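Local coordinates for intergenic-region protein (PDB 2WJ9) that probably acts as an antirestriction protein, countering host restriction enzymes, and forms a disulfide-linked pair of subunits, at residues G65-W70 against S145-R150; N126-S131 against C173-R178. All coordinates share one frame; numbering follows the deposited sequence. Where two conformers were deposited one is given.

Contact 1: residues G65-W70 against S145-R150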
loop_
_atom_site.group_PDB
_atom_site.type_symbol
_atom_site.label_atom_id
_atom_site.label_comp_id
_atom_site.label_asym_id
_atom_site.label_seq_id
_atom_site.Cartn_x
_atom_site.Cartn_y
_atom_site.Cartn_z
ATOM N N GLY B 65 6.743 8.974 13.588
ATOM C CA GLY B 65 6.336 9.888 14.669
ATOM C C GLY B 65 4.899 10.417 14.664
ATOM O O GLY B 65 4.461 11.036 15.640
ATOM N N LEU B 66 4.171 10.211 13.570
ATOM C CA LEU B 66 2.762 10.610 13.480
ATOM C C LEU B 66 1.814 9.540 14.028
ATOM O O LEU B 66 0.619 9.798 14.186
ATOM C CB LEU B 66 2.377 10.930 12.028
ATOM C CG LEU B 66 3.078 12.121 11.365
ATOM C CD1 LEU B 66 2.693 12.194 9.882
ATOM C CD2 LEU B 66 2.761 13.418 12.077
ATOM N N ILE B 67 2.349 8.359 14.339
ATOM C CA ILE B 67 1.543 7.195 14.701
ATOM C C ILE B 67 1.502 7.026 16.219
ATOM O O ILE B 67 2.545 7.053 16.867
ATOM C CB ILE B 67 2.118 5.902 14.052
ATOM C CG1 ILE B 67 2.106 6.018 12.514
ATOM C CG2 ILE B 67 1.344 4.653 14.534
ATOM C CD1 ILE B 67 3.031 5.015 11.800
ATOM N N PRO B 68 0.302 6.824 16.799
ATOM C CA PRO B 68 0.247 6.618 18.249
ATOM C C PRO B 68 1.112 5.445 18.709
ATOM O O PRO B 68 1.147 4.407 18.051
ATOM C CB PRO B 68 -1.238 6.333 18.508
ATOM C CG PRO B 68 -1.946 7.028 17.378
ATOM C CD PRO B 68 -1.045 6.796 16.197
ATOM N N GLN B 69 1.822 5.640 19.815
ATOM C CA GLN B 69 2.696 4.610 20.399
ATOM C C GLN B 69 3.878 4.183 19.521
ATOM O O GLN B 69 4.341 3.046 19.611
ATOM C CB GLN B 69 1.887 3.373 20.824
ATOM C CG GLN B 69 0.852 3.661 21.881
ATOM C CD GLN B 69 0.357 2.397 22.523
ATOM O OE1 GLN B 69 -0.685 1.868 22.146
ATOM N NE2 GLN B 69 1.127 1.876 23.466
ATOM N N TRP B 70 4.406 5.105 18.716
ATOM C CA TRP B 70 5.535 4.779 17.834
ATOM C C TRP B 70 6.762 4.287 18.610
ATOM O O TRP B 70 7.544 3.501 18.090
ATOM C CB TRP B 70 5.916 5.943 16.885
ATOM C CG TRP B 70 6.244 7.241 17.552
ATOM C CD1 TRP B 70 5.411 8.314 17.691
ATOM C CD2 TRP B 70 7.496 7.628 18.152
ATOM N NE1 TRP B 70 6.051 9.327 18.360
ATOM C CE2 TRP B 70 7.332 8.937 18.653
ATOM C CE3 TRP B 70 8.732 6.993 18.327
ATOM C CZ2 TRP B 70 8.356 9.621 19.306
ATOM C CZ3 TRP B 70 9.744 7.671 18.987
ATOM C CH2 TRP B 70 9.548 8.967 19.475
ATOM N N SER B 145 0.436 -4.260 10.537
ATOM C CA SER B 145 -0.967 -4.559 10.250
ATOM C C SER B 145 -1.810 -4.557 11.530
ATOM O O SER B 145 -2.896 -3.982 11.564
ATOM C CB SER B 145 -1.104 -5.892 9.504
ATOM O OG SER B 145 -0.388 -6.940 10.138
ATOM N N HIS B 146 -1.302 -5.199 12.581
ATOM C CA HIS B 146 -1.972 -5.206 13.872
ATOM C C HIS B 146 -2.145 -3.785 14.413
ATOM O O HIS B 146 -3.227 -3.391 14.836
ATOM C CB HIS B 146 -1.191 -6.088 14.861
ATOM C CG HIS B 146 -1.882 -6.304 16.170
ATOM N ND1 HIS B 146 -1.805 -5.405 17.214
ATOM C CD2 HIS B 146 -2.625 -7.343 16.622
ATOM C CE1 HIS B 146 -2.493 -5.871 18.241
ATOM N NE2 HIS B 146 -3.000 -7.045 17.909
ATOM N N HIS B 147 -1.076 -2.991 14.345
ATOM C CA HIS B 147 -1.101 -1.672 14.963
ATOM C C HIS B 147 -1.967 -0.681 14.162
ATOM O O HIS B 147 -2.602 0.208 14.740
ATOM C CB HIS B 147 0.328 -1.147 15.133
ATOM C CG HIS B 147 0.468 -0.109 16.205
ATOM N ND1 HIS B 147 0.131 -0.344 17.521
ATOM C CD2 HIS B 147 0.921 1.167 16.157
ATOM C CE1 HIS B 147 0.362 0.744 18.235
ATOM N NE2 HIS B 147 0.843 1.677 17.430
ATOM N N ALA B 148 -2.009 -0.856 12.840
ATOM C CA ALA B 148 -2.931 -0.087 11.993
ATOM C C ALA B 148 -4.395 -0.343 12.391
ATOM O O ALA B 148 -5.204 0.589 12.479
ATOM C CB ALA B 148 -2.714 -0.423 10.516
ATOM N N CYS B 149 -4.726 -1.600 12.659
ATOM C CA CYS B 149 -6.095 -1.947 13.042
ATOM C C CYS B 149 -6.464 -1.444 14.445
ATOM O O CYS B 149 -7.613 -1.081 14.692
ATOM C CB CYS B 149 -6.341 -3.450 12.944
ATOM S SG CYS B 149 -6.190 -4.107 11.280
ATOM N N ARG B 150 -5.494 -1.423 15.353
ATOM C CA ARG B 150 -5.726 -0.906 16.699
ATOM C C ARG B 150 -5.896 0.620 16.717
ATOM O O ARG B 150 -6.788 1.139 17.379
ATOM C CB ARG B 150 -4.594 -1.322 17.647
ATOM C CG ARG B 150 -4.709 -0.699 19.029
ATOM C CD ARG B 150 -3.672 -1.217 19.993
ATOM N NE ARG B 150 -3.745 -0.490 21.255
ATOM C CZ ARG B 150 -3.003 -0.748 22.331
ATOM N NH1 ARG B 150 -2.125 -1.734 22.319
ATOM N NH2 ARG B 150 -3.143 -0.017 23.428
#
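His147 reaches from helix 132-151 to the type II beta turn of Ile67 to Trp70 and joins it by one hydrogen bond. The turn belongs to the loop between helices 59-64 and 73-84. The His147 side chain can be followed outward from the helix. CB leaves toward the loop, and chi1 of -157° sets CG roughly anti to the backbone N, which carries the imidazole across the gap. CD2 then comes alongside the CG2 branch of Ile67, 3.9 Å away. On the other side of the ring tip, CE1 lies 4.0 Å from CB of Gln69. Between these two carbons, NE2 donates its hydrogen to O of Pro68 over 2.8 Å. The bond is nearly straight, 165° at the hydrogen, and the oxygen lies close to the ring plane. Ile67 CG2, Pro68 O and Gln69 CB therefore all meet the imidazole at its edge. The ring also touches Leu73 and Arg76 of helix 73-84.

Arg150, one helical turn after His147, stretches out fully toward Gln69. The carboxamide end of Gln69 approaches one face of the guanidinium, with the two planes steeply inclined to each other. Cys149, between His147 and Arg150 in the helix, forms a disulfide with Cys37 of the second subunit, so this helix end also takes part in the dimer.

The segments bury 171 Å² between them. Their backbones stay well apart, with the CA atoms of Pro68 and His147 9.0 Å from each other. Side chains span that gap. Donation from NE2 means that this nitrogen carries a proton, and the peptide oxygen at the turn is satisfied by a buried histidine.

Contact 2: residues N126-S131 against C173-R178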
loop_
_atom_site.group_PDB
_atom_site.type_symbol
_atom_site.label_atom_id
_atom_site.label_comp_id
_atom_site.label_asym_id
_atom_site.label_seq_id
_atom_site.Cartn_x
_atom_site.Cartn_y
_atom_site.Cartn_z
ATOM N N ASN B 126 0.742 -22.578 10.259
ATOM C CA ASN B 126 1.792 -22.782 9.248
ATOM C C ASN B 126 3.213 -22.711 9.807
ATOM O O ASN B 126 3.518 -21.856 10.634
ATOM C CB ASN B 126 1.664 -21.736 8.137
ATOM C CG ASN B 126 0.387 -21.882 7.328
ATOM O OD1 ASN B 126 -0.222 -22.955 7.284
ATOM N ND2 ASN B 126 -0.025 -20.800 6.675
ATOM N N ARG B 127 4.066 -23.632 9.353
ATOM C CA ARG B 127 5.512 -23.558 9.582
ATOM C C ARG B 127 6.179 -23.064 8.298
ATOM O O ARG B 127 5.694 -23.334 7.201
ATOM C CB ARG B 127 6.103 -24.916 9.981
ATOM C CG ARG B 127 5.702 -25.412 11.367
ATOM C CD ARG B 127 6.633 -26.520 11.873
ATOM N NE ARG B 127 6.051 -27.303 12.967
ATOM C CZ ARG B 127 5.921 -26.892 14.232
ATOM N NH1 ARG B 127 6.314 -25.677 14.608
ATOM N NH2 ARG B 127 5.383 -27.703 15.136
ATOM N N ALA B 128 7.286 -22.342 8.439
ATOM C CA ALA B 128 8.049 -21.872 7.287
ATOM C C ALA B 128 9.514 -21.664 7.647
ATOM O O ALA B 128 9.830 -21.163 8.725
ATOM C CB ALA B 128 7.453 -20.582 6.738
ATOM N N GLU B 129 10.391 -22.059 6.727
ATOM C CA GLU B 129 11.833 -21.911 6.875
ATOM C C GLU B 129 12.301 -20.736 6.009
ATOM O O GLU B 129 11.930 -20.643 4.845
ATOM C CB GLU B 129 12.529 -23.204 6.458
ATOM C CG GLU B 129 13.987 -23.303 6.865
ATOM C CD GLU B 129 14.563 -24.695 6.672
ATOM O OE1 GLU B 129 13.810 -25.630 6.299
ATOM O OE2 GLU B 129 15.783 -24.857 6.887
ATOM N N MET B 130 13.104 -19.844 6.580
ATOM C CA MET B 130 13.539 -18.645 5.860
ATOM C C MET B 130 14.789 -17.998 6.469
ATOM O O MET B 130 15.177 -18.301 7.596
ATOM C CB MET B 130 12.388 -17.620 5.781
ATOM C CG MET B 130 12.006 -16.946 7.114
ATOM S SD MET B 130 10.452 -16.011 7.030
ATOM C CE MET B 130 9.313 -17.386 7.206
ATOM N N SER B 131 15.404 -17.092 5.713
ATOM C CA SER B 131 16.577 -16.348 6.186
ATOM C C SER B 131 16.223 -15.445 7.370
ATOM O O SER B 131 15.057 -15.066 7.539
ATOM C CB SER B 131 17.176 -15.496 5.062
ATOM O OG SER B 131 16.278 -14.477 4.649
ATOM N N CYS B 173 9.448 -14.414 -0.890
ATOM C CA CYS B 173 8.050 -13.981 -0.799
ATOM C C CYS B 173 7.105 -15.106 -0.364
ATOM O O CYS B 173 6.232 -14.894 0.471
ATOM C CB CYS B 173 7.575 -13.423 -2.144
ATOM S SG CYS B 173 5.848 -12.863 -2.178
ATOM N N SER B 174 7.279 -16.291 -0.943
ATOM C CA SER B 174 6.383 -17.417 -0.667
ATOM C C SER B 174 6.369 -17.755 0.822
ATOM O O SER B 174 5.302 -17.911 1.417
ATOM C CB SER B 174 6.771 -18.648 -1.492
ATOM O OG SER B 174 8.108 -19.042 -1.241
ATOM N N ALA B 175 7.554 -17.858 1.421
ATOM C CA ALA B 175 7.671 -18.153 2.853
ATOM C C ALA B 175 7.128 -17.012 3.725
ATOM O O ALA B 175 6.448 -17.253 4.716
ATOM C CB ALA B 175 9.120 -18.472 3.218
ATOM N N ILE B 176 7.420 -15.766 3.351
ATOM C CA ILE B 176 6.937 -14.607 4.117
ATOM C C ILE B 176 5.405 -14.571 4.123
ATOM O O ILE B 176 4.790 -14.402 5.172
ATOM C CB ILE B 176 7.484 -13.274 3.550
ATOM C CG1 ILE B 176 9.004 -13.200 3.708
ATOM C CG2 ILE B 176 6.799 -12.054 4.225
ATOM C CD1 ILE B 176 9.675 -12.113 2.856
ATOM N N MET B 177 4.798 -14.749 2.951
ATOM C CA MET B 177 3.342 -14.682 2.822
ATOM C C MET B 177 2.671 -15.871 3.499
ATOM O O MET B 177 1.551 -15.756 3.983
ATOM C CB MET B 177 2.926 -14.616 1.353
ATOM C CG MET B 177 3.265 -13.289 0.700
ATOM S SD MET B 177 2.287 -11.939 1.395
ATOM C CE MET B 177 3.415 -10.586 1.201
ATOM N N ARG B 178 3.365 -17.005 3.537
ATOM C CA ARG B 178 2.844 -18.208 4.202
ATOM C C ARG B 178 2.726 -17.992 5.709
ATOM O O ARG B 178 1.718 -18.349 6.322
ATOM C CB ARG B 178 3.738 -19.418 3.902
ATOM C CG ARG B 178 3.507 -20.641 4.778
ATOM C CD ARG B 178 4.166 -21.875 4.155
ATOM N NE ARG B 178 3.966 -23.086 4.942
ATOM C CZ ARG B 178 2.832 -23.779 5.001
ATOM N NH1 ARG B 178 1.755 -23.387 4.323
ATOM N NH2 ARG B 178 2.773 -24.875 5.750
#
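The guanidinium of Arg178 carries the side-chain amide of Asn126 on one face and meets O of Arg127 near its edge. Amide and guanidinium are stacked, with their planes 21° apart. CG of Asn126 lies above the rim of the guanidinium, 3.6 Å from NH1 of Arg178. The motif is a beta-hairpin packed on a helix. Strand 126-130 pairs with antiparallel strand 117-121, and helix 173-180 near the C-terminus lies against it. The axes of strand 126-130 and helix segment 173-178 run roughly antiparallel and approach to 8.1 Å.

Two hydrogen bonds tie Arg178 to the strand. Its NE donates to O of Arg127 over 2.9 Å, with the oxygen tilted from the guanidinium plane. Its own backbone O receives ND2 of Asn126 at 3.0 Å, in a bond of 164° at the hydrogen. Asn126 thus grips the backbone of Arg178 and stacks on its head group at once. In Arg178, CG anti to the backbone N and a chain extended to NE carry that head group across the start of the strand. The side chain of Arg127 turns the other way. It forms a salt bridge with Glu86 and a cation-pi contact with Phe120.

From Ala128 onward the meeting side chains are apolar but also rest on peptide oxygens. CB of Ala128 faces CB of Ala175 at 4.4 Å. Such small side chains bring CA of Ala128 to 5.8 Å from CA of Ala175. Beyond the strand, Ser131 is the N-cap of helix 132-151, its OG bonded to the backbone N of Ala134. Met130 holds CG between its backbone N and carbonyl carbon (chi1 70°) and bends at the thioether. Its CE packs on CB of Ala175 at 4.1 Å and lies 3.8 Å from O of the same residue.

In the fold
Contacts 1 and 2 lie on opposite sides of the chain's centre, with their own centres about 25 Å apart. Both are partly buried, with solvent-exposed residues among those that touch. Helix 132-151 relates them: it starts just past the strand of contact 2, with one residue between, and carries 145-150 of contact 1 near its other end. Contact 1 joins a loop to a helix through a histidine, close to the intersubunit disulfide. Contact 2 joins a strand to the C-terminal helix and buries about twice the surface. It combines two hydrogen bonds and an amide-guanidinium stack with an alanine-methionine patch. Both contacts use backbone oxygens as acceptors for side-chain N-H groups.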